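Iota-carrageenase (Alteromonas sp., PDB 1H80) hydrolyses the internal beta-1,4 linkages of iota-carrageenans, sulfated galactans of red algal cell walls, with inversion of anomeric configuration. Local coordinates at residues L193-G198 with A214-T219; G198-L203 with G231-F236; F374-P379 with N434-I439; V266-C271 with V356-G361. One frame throughout, in Å; residues are numbered along the deposited sequence.

Overall arrangement
From the N terminus, the first segment reached is 193-198, which runs through G198 straight into 199-203. Contact 1 closes when 214-219 comes round beside 193-198, and contact 2 when 231-236 pairs with 198-203. The two loops cross, share G198 and touch through I232, which packs against T196, M217 and T219. Further on, strand 261-269, the neighbour of 231-243, takes strand 351-359 as its next partner in contact 4, closing an excursion of 84 residues. Contact 3 follows in series, joining the loop at 374-379 to 434-439 about 15 Å from contact 4, centre to centre. Contacts 1, 2 and 4 stack coils of the beta-helix; contact 3 ties loops near its C-terminal end.

Contact 1: L193-G198 with A214-T219; sequences LIQTYG and ALRMET
Strand 194-196 lies parallel to 216-218 in the buried middle of the beta-helix, a pairing centred on Q195 and R216. Three backbone bonds build it: I194 N to A214 O, R216 N to I194 O, and T196 N to R216 O at 3.1 Å. Q195 keeps CG anti to its own nitrogen (chi1 -179°), and its extended chain crosses the aliphatic arm of R216, with Q195 CD 3.5 Å from R216 CD and the amide and guanidinium planes 38° apart. With an alanine in place of Q195, a gap would probably open over the R216 CD methylene, leaving that arm less covered. R216 NH1 forms a salt bridge to E218 OE1 at 3.1 Å, its NH2 bonds to the carbonyl of Y191, and a water links its NE to I194 O; H254 holds the other oxygen of E218. On the opposite face I194 CB meets L215 CD1 at 3.9 Å, and T196 OG1, buried without a polar partner, sits 3.3 Å from M217 CA. Beyond, strand 160-167 pairs with 194-196 through I160 and V162, while F204 and L207 of strand 202-210 and I232 and A237 of strand 231-243 pack against the apolar face.

Contact 2: G198-L203 with G231-F236; sequences GADNIL and GIRNIF
A199 CB packs against two isoleucines, 3.9 Å from I232 CG2 and 4.0 Å from I235 CD1. The same I235 methyl reaches I202 CB at 4.0 Å, because I235 carries CG1 anti to its carbonyl carbon (chi1 -59°) and lies alongside I202, both pointing the same way. On the other face of the sheet, L203 CD1 rests on F236 CB, the two side chains crossing at about a right angle, and the F236 ring meets that of Y6. The backbones are joined by A199 N to G231 O, R233 N to A199 O, N201 N to R233 O, and a nearly straight bond from F236 N to I202 O at 3.0 Å. Both segments turn a corner in step, at N201 and N234, each in the left-handed helical conformation. This is the tight bend by which a parallel beta-helix passes from one sheet to the next. N201 ND2 also bonds to N176 OD1 on the preceding coil. G231 has backbone angles that demand glycine. At the polar edge R233 grips D200 side-on, NE to OD1 at 2.8 Å and NH2 to OD2 at 2.9 Å, the second partner lying in the guanidinium plane although the two flat groups are turned 45° apart. D200 OD2 also takes a hydrogen bond from W173 NE1 and a salt bridge from R175 NH1, and R233 NH1 bonds to the carbonyl of G230. A methionine in place of R233 would probably leave D200 OD1 without its charged mate and cost OD2 one of its partners.

Contact 3: F374-P379 with N434-I439; sequences FSTSNP and NSHKTI
T376 and S377 meet the backbone of N434 in a loop-to-loop contact on the protein surface, toward the C-terminal end of the beta-helix. Residues 374-376 have helical backbone angles, and a bond from N378 N back to F374 O closes the turn that presents T376 and S377. The other segment enters strand 438-439, an edge strand of a parallel sheet, where I439 pairs with V407. Between the segments the chain passes through strands 399-401, 407-409 and 421-429 and the calcium site of T411, D418, Y419 and D420.

The close packing gathers round one carbonyl. T376 OG1 donates to N434 O at 3.0 Å, arriving nearly end-on with a C=O...donor angle of 164°. S377 CB presses on the same oxygen at 3.3 Å, then meets S435 CA at 3.7 Å. Having OG1 between its backbone N and carbonyl carbon (chi1 59°), T376 can use the hydroxyl on N434 while its methyl CG2 reaches H436 CE1 at 3.8 Å, the two side chains crossing at about a right angle.

Away from this carbonyl the fit is looser. The N434 amide is directed off the turn, and both N434 and T376 are exposed. S435 turns its hydroxyl to the carbonyl of P432. H436 is held through NE2 by the carbonyl of Y373, and a water in the plane of its ring, 3.0 Å from H436 NE2, reaches on to S375 OG at 2.8 Å.

Contact 4: V266-C271 with V356-G361; sequences VSSVSC and VTARFG
R359 is gripped through both its backbone N and its backbone O by the facing strand: its N gives a hydrogen bond to S268 O at 2.8 Å, and its O takes one from S270 N at 2.9 Å. Two more backbone bonds, T357 N to V266 O and S268 N to T357 O, complete the parallel ladder, whose strand axes diverge by only 4°. A water then stitches the end of the pairing, donating to R359 O, accepting from C271 N and lying 2.8 Å from S268 OG. That hydroxyl stands between the backbone N and carbonyl carbon of its residue (chi1 64°), which also brings S268 OG to 3.3 Å from A358 CA.

At S270 the backbone switches to left-handed helical angles and the strand ends. S270 CB lies 3.5 Å from G361 CA, so close that any side chain at G361 pointing this way would collide with it; S270 OG is taken by the backbone N of N363. The adjoining C271 turns away and forms a disulfide with C242.

Packing differs between the two faces. V266 and V356 stack loosely, with V266 CB 4.4 Å from V356 CG2, on the buried side with S268 and A358; V275 and A274 meet V356 there. On the outer side V269 CG1 runs beside the chain of R359, 4.1 Å from R359 CD, and I429 of the next strand touches T357 and R359. Like residues stacked in register on parallel strands, valine on valine here, are a hallmark of the parallel beta-helix.

Contact 1: L193-G198 with A214-T219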
loop_
_atom_site.group_PDB
_atom_site.type_symbol
_atom_site.label_atom_id
_atom_site.label_comp_id
_atom_site.label_asym_id
_atom_site.label_seq_id
_atom_site.Cartn_x
_atom_site.Cartn_y
_atom_site.Cartn_z
ATOM N N LEU A 193 3.923 -0.977 -0.802
ATOM C CA LEU A 193 3.498 -1.061 -2.187
ATOM C C LEU A 193 2.172 -0.386 -2.527
ATOM O O LEU A 193 2.135 0.537 -3.343
ATOM C CB LEU A 193 3.483 -2.534 -2.599
ATOM C CG LEU A 193 3.241 -2.896 -4.061
ATOM C CD1 LEU A 193 4.034 -1.994 -4.990
ATOM C CD2 LEU A 193 3.639 -4.357 -4.250
ATOM N N ILE A 194 1.093 -0.835 -1.897
ATOM C CA ILE A 194 -0.230 -0.278 -2.156
ATOM C C ILE A 194 -0.867 0.356 -0.932
ATOM O O ILE A 194 -0.760 -0.171 0.169
ATOM C CB ILE A 194 -1.248 -1.375 -2.568
ATOM C CG1 ILE A 194 -0.665 -2.281 -3.650
ATOM C CG2 ILE A 194 -2.556 -0.726 -3.018
ATOM C CD1 ILE A 194 -0.355 -1.579 -4.947
ATOM N N GLN A 195 -1.508 1.501 -1.120
ATOM C CA GLN A 195 -2.294 2.074 -0.038
ATOM C C GLN A 195 -3.602 2.431 -0.720
ATOM O O GLN A 195 -3.609 3.111 -1.747
ATOM C CB GLN A 195 -1.682 3.313 0.613
ATOM C CG GLN A 195 -2.614 3.790 1.736
ATOM C CD GLN A 195 -1.931 4.538 2.860
ATOM O OE1 GLN A 195 -2.584 4.931 3.833
ATOM N NE2 GLN A 195 -0.631 4.742 2.742
ATOM N N THR A 196 -4.707 1.951 -0.156
ATOM C CA THR A 196 -6.025 2.186 -0.732
ATOM C C THR A 196 -6.865 3.167 0.068
ATOM O O THR A 196 -6.967 3.053 1.286
ATOM C CB THR A 196 -6.827 0.882 -0.823
ATOM O OG1 THR A 196 -7.124 0.410 0.500
ATOM C CG2 THR A 196 -6.030 -0.179 -1.564
ATOM N N TYR A 197 -7.481 4.112 -0.631
ATOM C CA TYR A 197 -8.336 5.108 0.005
ATOM C C TYR A 197 -9.762 4.962 -0.513
ATOM O O TYR A 197 -10.710 4.826 0.261
ATOM C CB TYR A 197 -7.804 6.502 -0.305
ATOM C CG TYR A 197 -6.397 6.710 0.196
ATOM C CD1 TYR A 197 -6.145 6.922 1.550
ATOM C CD2 TYR A 197 -5.315 6.672 -0.681
ATOM C CE1 TYR A 197 -4.844 7.094 2.019
ATOM C CE2 TYR A 197 -4.011 6.837 -0.225
ATOM C CZ TYR A 197 -3.783 7.050 1.125
ATOM O OH TYR A 197 -2.493 7.219 1.571
ATOM N N GLY A 198 -9.903 4.989 -1.835
ATOM C CA GLY A 198 -11.208 4.843 -2.448
ATOM C C GLY A 198 -11.063 3.846 -3.576
ATOM O O GLY A 198 -10.169 3.981 -4.413
ATOM N N ALA A 214 2.555 -4.502 2.159
ATOM C CA ALA A 214 2.293 -4.716 0.737
ATOM C C ALA A 214 0.932 -4.173 0.311
ATOM O O ALA A 214 0.834 -3.386 -0.632
ATOM C CB ALA A 214 2.398 -6.199 0.406
ATOM N N LEU A 215 -0.117 -4.606 0.999
ATOM C CA LEU A 215 -1.469 -4.151 0.694
ATOM C C LEU A 215 -2.000 -3.465 1.940
ATOM O O LEU A 215 -2.546 -4.102 2.841
ATOM C CB LEU A 215 -2.357 -5.333 0.312
ATOM C CG LEU A 215 -3.803 -4.976 -0.043
ATOM C CD1 LEU A 215 -3.841 -3.911 -1.148
ATOM C CD2 LEU A 215 -4.524 -6.235 -0.487
ATOM N N ARG A 216 -1.827 -2.153 1.975
ATOM C CA ARG A 216 -2.229 -1.342 3.109
ATOM C C ARG A 216 -3.610 -0.737 2.904
ATOM O O ARG A 216 -3.755 0.317 2.288
ATOM C CB ARG A 216 -1.191 -0.241 3.313
ATOM C CG ARG A 216 -1.392 0.612 4.546
ATOM C CD ARG A 216 -0.432 1.790 4.512
ATOM N NE ARG A 216 0.954 1.395 4.754
ATOM C CZ ARG A 216 1.486 1.271 5.968
ATOM N NH1 ARG A 216 0.746 1.514 7.040
ATOM N NH2 ARG A 216 2.754 0.907 6.111
ATOM N N MET A 217 -4.627 -1.415 3.418
ATOM C CA MET A 217 -5.983 -0.919 3.279
ATOM C C MET A 217 -6.280 -0.042 4.478
ATOM O O MET A 217 -7.101 -0.364 5.337
ATOM C CB MET A 217 -6.948 -2.090 3.156
ATOM C CG MET A 217 -6.720 -2.834 1.842
ATOM S SD MET A 217 -7.626 -4.353 1.665
ATOM C CE MET A 217 -6.585 -5.459 2.653
ATOM N N GLU A 218 -5.559 1.073 4.513
ATOM C CA GLU A 218 -5.672 2.067 5.569
ATOM C C GLU A 218 -6.313 3.283 4.914
ATOM O O GLU A 218 -5.642 4.121 4.307
ATOM C CB GLU A 218 -4.276 2.385 6.115
ATOM C CG GLU A 218 -4.236 3.439 7.202
ATOM C CD GLU A 218 -2.961 3.369 8.027
ATOM O OE1 GLU A 218 -1.886 3.098 7.447
ATOM O OE2 GLU A 218 -3.035 3.592 9.256
ATOM N N THR A 219 -7.632 3.347 5.031
ATOM C CA THR A 219 -8.433 4.404 4.428
ATOM C C THR A 219 -8.497 5.656 5.296
ATOM O O THR A 219 -9.493 5.888 5.978
ATOM C CB THR A 219 -9.847 3.869 4.172
ATOM O OG1 THR A 219 -10.403 3.383 5.403
ATOM C CG2 THR A 219 -9.792 2.709 3.193
HETATM O O HOH W 1 1.622 0.409 1.866
#

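Contact 2: G198-L203 with G231-F236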
loop_
_atom_site.group_PDB
_atom_site.type_symbol
_atom_site.label_atom_id
_atom_site.label_comp_id
_atom_site.label_asym_id
_atom_site.label_seq_id
_atom_site.Cartn_x
_atom_site.Cartn_y
_atom_site.Cartn_z
ATOM N N GLY A 198 -9.903 4.989 -1.835
ATOM C CA GLY A 198 -11.208 4.843 -2.448
ATOM C C GLY A 198 -11.063 3.846 -3.576
ATOM O O GLY A 198 -10.169 3.981 -4.413
ATOM N N ALA A 199 -11.925 2.838 -3.603
ATOM C CA ALA A 199 -11.839 1.830 -4.648
ATOM C C ALA A 199 -13.049 0.917 -4.669
ATOM O O ALA A 199 -13.630 0.604 -3.632
ATOM C CB ALA A 199 -10.571 1.000 -4.460
ATOM N N ASP A 200 -13.423 0.495 -5.869
ATOM C CA ASP A 200 -14.541 -0.413 -6.047
ATOM C C ASP A 200 -14.163 -1.441 -7.095
ATOM O O ASP A 200 -13.706 -1.088 -8.178
ATOM C CB ASP A 200 -15.786 0.342 -6.512
ATOM C CG ASP A 200 -16.506 1.039 -5.379
ATOM O OD1 ASP A 200 -17.226 0.356 -4.617
ATOM O OD2 ASP A 200 -16.347 2.268 -5.246
ATOM N N ASN A 201 -14.329 -2.711 -6.751
ATOM C CA ASN A 201 -14.051 -3.807 -7.665
ATOM C C ASN A 201 -12.638 -3.784 -8.239
ATOM O O ASN A 201 -12.439 -3.641 -9.446
ATOM C CB ASN A 201 -15.072 -3.795 -8.802
ATOM C CG ASN A 201 -15.108 -5.098 -9.557
ATOM O OD1 ASN A 201 -15.110 -6.171 -8.953
ATOM N ND2 ASN A 201 -15.151 -5.020 -10.883
ATOM N N ILE A 202 -11.663 -3.927 -7.354
ATOM C CA ILE A 202 -10.266 -3.952 -7.756
ATOM C C ILE A 202 -9.688 -5.297 -7.343
ATOM O O ILE A 202 -10.032 -5.831 -6.284
ATOM C CB ILE A 202 -9.446 -2.844 -7.054
ATOM C CG1 ILE A 202 -10.096 -1.474 -7.279
ATOM C CG2 ILE A 202 -8.007 -2.864 -7.560
ATOM C CD1 ILE A 202 -10.169 -1.039 -8.730
ATOM N N LEU A 203 -8.837 -5.854 -8.194
ATOM C CA LEU A 203 -8.173 -7.114 -7.904
ATOM C C LEU A 203 -6.693 -6.813 -7.724
ATOM O O LEU A 203 -6.068 -6.223 -8.603
ATOM C CB LEU A 203 -8.358 -8.113 -9.054
ATOM C CG LEU A 203 -7.460 -9.357 -8.979
ATOM C CD1 LEU A 203 -7.784 -10.167 -7.732
ATOM C CD2 LEU A 203 -7.653 -10.203 -10.228
ATOM N N GLY A 231 -13.686 5.241 0.518
ATOM C CA GLY A 231 -13.617 3.918 1.103
ATOM C C GLY A 231 -13.482 2.868 0.019
ATOM O O GLY A 231 -13.541 3.184 -1.171
ATOM N N ILE A 232 -13.319 1.615 0.426
ATOM C CA ILE A 232 -13.166 0.534 -0.531
ATOM C C ILE A 232 -14.241 -0.527 -0.352
ATOM O O ILE A 232 -14.663 -0.820 0.765
ATOM C CB ILE A 232 -11.757 -0.113 -0.426
ATOM C CG1 ILE A 232 -11.605 -0.880 0.889
ATOM C CG2 ILE A 232 -10.687 0.972 -0.512
ATOM C CD1 ILE A 232 -10.233 -1.546 1.043
ATOM N N ARG A 233 -14.692 -1.086 -1.470
ATOM C CA ARG A 233 -15.730 -2.107 -1.470
ATOM C C ARG A 233 -15.462 -3.119 -2.567
ATOM O O ARG A 233 -14.931 -2.772 -3.621
ATOM C CB ARG A 233 -17.099 -1.480 -1.736
ATOM C CG ARG A 233 -17.671 -0.637 -0.612
ATOM C CD ARG A 233 -18.612 0.406 -1.193
ATOM N NE ARG A 233 -17.858 1.300 -2.059
ATOM C CZ ARG A 233 -17.039 2.246 -1.611
ATOM N NH1 ARG A 233 -16.890 2.430 -0.304
ATOM N NH2 ARG A 233 -16.332 2.970 -2.466
ATOM N N ASN A 234 -15.847 -4.365 -2.312
ATOM C CA ASN A 234 -15.689 -5.439 -3.277
ATOM C C ASN A 234 -14.269 -5.524 -3.799
ATOM O O ASN A 234 -14.013 -5.470 -5.005
ATOM C CB ASN A 234 -16.682 -5.239 -4.417
ATOM C CG ASN A 234 -18.108 -5.143 -3.914
ATOM O OD1 ASN A 234 -18.590 -6.041 -3.220
ATOM N ND2 ASN A 234 -18.787 -4.054 -4.251
ATOM N N ILE A 235 -13.347 -5.662 -2.858
ATOM C CA ILE A 235 -11.937 -5.766 -3.172
ATOM C C ILE A 235 -11.528 -7.228 -3.086
ATOM O O ILE A 235 -11.981 -7.960 -2.204
ATOM C CB ILE A 235 -11.091 -4.954 -2.169
ATOM C CG1 ILE A 235 -11.518 -3.485 -2.196
ATOM C CG2 ILE A 235 -9.609 -5.112 -2.480
ATOM C CD1 ILE A 235 -11.423 -2.825 -3.569
ATOM N N PHE A 236 -10.690 -7.653 -4.022
ATOM C CA PHE A 236 -10.192 -9.016 -4.040
ATOM C C PHE A 236 -8.683 -8.971 -4.108
ATOM O O PHE A 236 -8.110 -8.153 -4.818
ATOM C CB PHE A 236 -10.739 -9.789 -5.242
ATOM C CG PHE A 236 -12.202 -10.089 -5.144
ATOM C CD1 PHE A 236 -13.149 -9.113 -5.432
ATOM C CD2 PHE A 236 -12.634 -11.342 -4.724
ATOM C CE1 PHE A 236 -14.511 -9.380 -5.302
ATOM C CE2 PHE A 236 -13.993 -11.620 -4.590
ATOM C CZ PHE A 236 -14.931 -10.636 -4.880
HETATM O O HOH W 2 -18.402 -1.936 -5.493
#

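Contact 3: F374-P379 with N434-I439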
loop_
_atom_site.group_PDB
_atom_site.type_symbol
_atom_site.label_atom_id
_atom_site.label_comp_id
_atom_site.label_asym_id
_atom_site.label_seq_id
_atom_site.Cartn_x
_atom_site.Cartn_y
_atom_site.Cartn_z
ATOM N N PHE A 374 6.706 -9.413 23.271
ATOM C CA PHE A 374 7.862 -10.305 23.303
ATOM C C PHE A 374 7.978 -10.946 24.683
ATOM O O PHE A 374 8.785 -11.849 24.891
ATOM C CB PHE A 374 9.151 -9.535 23.009
ATOM C CG PHE A 374 9.413 -9.317 21.548
ATOM C CD1 PHE A 374 9.504 -10.398 20.676
ATOM C CD2 PHE A 374 9.584 -8.034 21.046
ATOM C CE1 PHE A 374 9.763 -10.201 19.319
ATOM C CE2 PHE A 374 9.843 -7.825 19.691
ATOM C CZ PHE A 374 9.933 -8.911 18.827
ATOM N N SER A 375 7.157 -10.483 25.621
ATOM C CA SER A 375 7.199 -10.989 26.990
ATOM C C SER A 375 7.103 -12.506 27.132
ATOM O O SER A 375 7.660 -13.078 28.071
ATOM C CB SER A 375 6.093 -10.339 27.826
ATOM O OG SER A 375 4.808 -10.743 27.385
ATOM N N THR A 376 6.413 -13.160 26.205
ATOM C CA THR A 376 6.239 -14.608 26.280
ATOM C C THR A 376 7.359 -15.455 25.684
ATOM O O THR A 376 7.752 -16.467 26.267
ATOM C CB THR A 376 4.920 -15.044 25.608
ATOM O OG1 THR A 376 4.921 -14.628 24.234
ATOM C CG2 THR A 376 3.729 -14.430 26.325
ATOM N N SER A 377 7.882 -15.047 24.534
ATOM C CA SER A 377 8.922 -15.824 23.868
ATOM C C SER A 377 10.318 -15.230 23.932
ATOM O O SER A 377 11.311 -15.942 23.770
ATOM C CB SER A 377 8.561 -15.995 22.397
ATOM O OG SER A 377 8.665 -14.747 21.733
ATOM N N ASN A 378 10.396 -13.927 24.165
ATOM C CA ASN A 378 11.676 -13.237 24.167
ATOM C C ASN A 378 11.743 -12.230 25.319
ATOM O O ASN A 378 11.863 -11.028 25.098
ATOM C CB ASN A 378 11.811 -12.549 22.802
ATOM C CG ASN A 378 13.180 -11.972 22.551
ATOM O OD1 ASN A 378 14.144 -12.293 23.239
ATOM N ND2 ASN A 378 13.276 -11.121 21.534
ATOM N N PRO A 379 11.691 -12.725 26.569
ATOM C CA PRO A 379 11.735 -11.901 27.783
ATOM C C PRO A 379 12.941 -10.979 27.947
ATOM O O PRO A 379 12.891 -10.027 28.728
ATOM C CB PRO A 379 11.633 -12.934 28.903
ATOM C CG PRO A 379 12.305 -14.127 28.313
ATOM C CD PRO A 379 11.729 -14.156 26.918
ATOM N N ASN A 434 6.632 -20.747 22.650
ATOM C CA ASN A 434 5.923 -19.718 23.386
ATOM C C ASN A 434 5.766 -18.380 22.683
ATOM O O ASN A 434 5.671 -17.334 23.326
ATOM C CB ASN A 434 6.555 -19.537 24.764
ATOM C CG ASN A 434 6.163 -20.647 25.704
ATOM O OD1 ASN A 434 4.988 -20.992 25.788
ATOM N ND2 ASN A 434 7.136 -21.216 26.412
ATOM N N SER A 435 5.738 -18.420 21.358
ATOM C CA SER A 435 5.522 -17.213 20.580
ATOM C C SER A 435 4.010 -17.161 20.339
ATOM O O SER A 435 3.301 -18.131 20.620
ATOM C CB SER A 435 6.288 -17.285 19.254
ATOM O OG SER A 435 5.976 -18.473 18.559
ATOM N N HIS A 436 3.520 -16.036 19.833
ATOM C CA HIS A 436 2.092 -15.867 19.574
ATOM C C HIS A 436 1.702 -16.307 18.174
ATOM O O HIS A 436 2.488 -16.188 17.236
ATOM C CB HIS A 436 1.701 -14.396 19.710
ATOM C CG HIS A 436 2.025 -13.801 21.043
ATOM N ND1 HIS A 436 1.328 -14.121 22.188
ATOM C CD2 HIS A 436 2.966 -12.901 21.411
ATOM C CE1 HIS A 436 1.827 -13.439 23.206
ATOM N NE2 HIS A 436 2.820 -12.693 22.761
ATOM N N LYS A 437 0.483 -16.813 18.034
ATOM C CA LYS A 437 -0.013 -17.188 16.720
ATOM C C LYS A 437 -0.881 -16.001 16.316
ATOM O O LYS A 437 -0.668 -15.377 15.275
ATOM C CB LYS A 437 -0.856 -18.460 16.779
ATOM C CG LYS A 437 -1.429 -18.840 15.419
ATOM C CD LYS A 437 -2.269 -20.103 15.478
ATOM C CE LYS A 437 -2.861 -20.422 14.112
ATOM N NZ LYS A 437 -3.719 -21.642 14.133
ATOM N N THR A 438 -1.855 -15.685 17.163
ATOM C CA THR A 438 -2.736 -14.550 16.931
ATOM C C THR A 438 -2.686 -13.644 18.152
ATOM O O THR A 438 -2.894 -14.092 19.282
ATOM C CB THR A 438 -4.208 -14.980 16.704
ATOM O OG1 THR A 438 -4.313 -15.720 15.480
ATOM C CG2 THR A 438 -5.114 -13.756 16.624
ATOM N N ILE A 439 -2.378 -12.377 17.921
ATOM C CA ILE A 439 -2.336 -11.400 18.995
ATOM C C ILE A 439 -3.621 -10.603 18.864
ATOM O O ILE A 439 -3.904 -10.048 17.804
ATOM C CB ILE A 439 -1.136 -10.441 18.850
ATOM C CG1 ILE A 439 0.170 -11.209 19.066
ATOM C CG2 ILE A 439 -1.262 -9.295 19.848
ATOM C CD1 ILE A 439 1.410 -10.381 18.831
HETATM O O HOH W 3 3.132 -11.068 25.221
#

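Contact 4: V266-C271 with V356-G361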
loop_
_atom_site.group_PDB
_atom_site.type_symbol
_atom_site.label_atom_id
_atom_site.label_comp_id
_atom_site.label_asym_id
_atom_site.label_seq_id
_atom_site.Cartn_x
_atom_site.Cartn_y
_atom_site.Cartn_z
ATOM N N VAL A 266 -1.829 -15.372 1.591
ATOM C CA VAL A 266 -1.027 -14.302 2.166
ATOM C C VAL A 266 0.186 -14.950 2.806
ATOM O O VAL A 266 0.058 -15.931 3.532
ATOM C CB VAL A 266 -1.818 -13.539 3.246
ATOM C CG1 VAL A 266 -0.946 -12.465 3.883
ATOM C CG2 VAL A 266 -3.065 -12.932 2.636
ATOM N N SER A 267 1.368 -14.420 2.532
ATOM C CA SER A 267 2.561 -14.998 3.119
ATOM C C SER A 267 3.529 -13.917 3.542
ATOM O O SER A 267 3.636 -12.870 2.906
ATOM C CB SER A 267 3.241 -15.944 2.131
ATOM O OG SER A 267 3.689 -15.239 0.994
ATOM N N SER A 268 4.225 -14.178 4.636
ATOM C CA SER A 268 5.186 -13.227 5.151
ATOM C C SER A 268 6.452 -13.942 5.563
ATOM O O SER A 268 6.416 -15.110 5.947
ATOM C CB SER A 268 4.602 -12.499 6.362
ATOM O OG SER A 268 4.359 -13.374 7.443
ATOM N N VAL A 269 7.572 -13.239 5.456
ATOM C CA VAL A 269 8.859 -13.777 5.861
ATOM C C VAL A 269 9.525 -12.681 6.666
ATOM O O VAL A 269 9.828 -11.609 6.150
ATOM C CB VAL A 269 9.750 -14.142 4.661
ATOM C CG1 VAL A 269 11.087 -14.680 5.163
ATOM C CG2 VAL A 269 9.055 -15.190 3.796
ATOM N N SER A 270 9.728 -12.952 7.947
ATOM C CA SER A 270 10.346 -11.986 8.833
ATOM C C SER A 270 9.563 -10.663 8.893
ATOM O O SER A 270 10.161 -9.597 8.813
ATOM C CB SER A 270 11.793 -11.725 8.395
ATOM O OG SER A 270 12.489 -10.936 9.343
ATOM N N CYS A 271 8.232 -10.727 9.002
ATOM C CA CYS A 271 7.419 -9.503 9.142
ATOM C C CYS A 271 6.815 -9.519 10.531
ATOM O O CYS A 271 6.853 -10.545 11.224
ATOM C CB CYS A 271 6.278 -9.410 8.110
ATOM S SG CYS A 271 6.936 -9.549 6.430
ATOM N N VAL A 356 -3.085 -18.257 5.227
ATOM C CA VAL A 356 -2.102 -17.308 5.725
ATOM C C VAL A 356 -0.893 -18.075 6.243
ATOM O O VAL A 356 -1.033 -19.020 7.018
ATOM C CB VAL A 356 -2.693 -16.464 6.876
ATOM C CG1 VAL A 356 -1.671 -15.455 7.365
ATOM C CG2 VAL A 356 -3.959 -15.755 6.405
ATOM N N THR A 357 0.292 -17.682 5.798
ATOM C CA THR A 357 1.516 -18.339 6.238
ATOM C C THR A 357 2.528 -17.292 6.668
ATOM O O THR A 357 2.882 -16.403 5.896
ATOM C CB THR A 357 2.135 -19.196 5.114
ATOM O OG1 THR A 357 1.185 -20.178 4.684
ATOM C CG2 THR A 357 3.394 -19.904 5.611
ATOM N N ALA A 358 2.983 -17.395 7.911
ATOM C CA ALA A 358 3.969 -16.464 8.431
ATOM C C ALA A 358 5.230 -17.231 8.787
ATOM O O ALA A 358 5.199 -18.132 9.619
ATOM C CB ALA A 358 3.427 -15.748 9.664
ATOM N N ARG A 359 6.334 -16.879 8.140
ATOM C CA ARG A 359 7.606 -17.527 8.420
ATOM C C ARG A 359 8.394 -16.591 9.324
ATOM O O ARG A 359 8.557 -15.408 9.023
ATOM C CB ARG A 359 8.381 -17.789 7.126
ATOM C CG ARG A 359 9.739 -18.452 7.348
ATOM C CD ARG A 359 10.463 -18.689 6.029
ATOM N NE ARG A 359 9.865 -19.772 5.254
ATOM C CZ ARG A 359 10.121 -21.062 5.448
ATOM N NH1 ARG A 359 10.970 -21.440 6.393
ATOM N NH2 ARG A 359 9.527 -21.980 4.694
ATOM N N PHE A 360 8.876 -17.134 10.433
ATOM C CA PHE A 360 9.633 -16.372 11.417
ATOM C C PHE A 360 10.934 -15.800 10.864
ATOM O O PHE A 360 11.597 -16.419 10.033
ATOM C CB PHE A 360 9.950 -17.273 12.612
ATOM C CG PHE A 360 10.674 -16.577 13.724
ATOM C CD1 PHE A 360 9.995 -15.734 14.596
ATOM C CD2 PHE A 360 12.041 -16.759 13.896
ATOM C CE1 PHE A 360 10.670 -15.079 15.629
ATOM C CE2 PHE A 360 12.722 -16.110 14.921
ATOM C CZ PHE A 360 12.035 -15.269 15.789
ATOM N N GLY A 361 11.289 -14.614 11.345
ATOM C CA GLY A 361 12.516 -13.960 10.935
ATOM C C GLY A 361 12.956 -12.998 12.025
ATOM O O GLY A 361 12.181 -12.699 12.932
HETATM O O HOH W 4 0.016 -18.747 2.384
HETATM O O HOH W 5 6.572 -13.313 9.095
#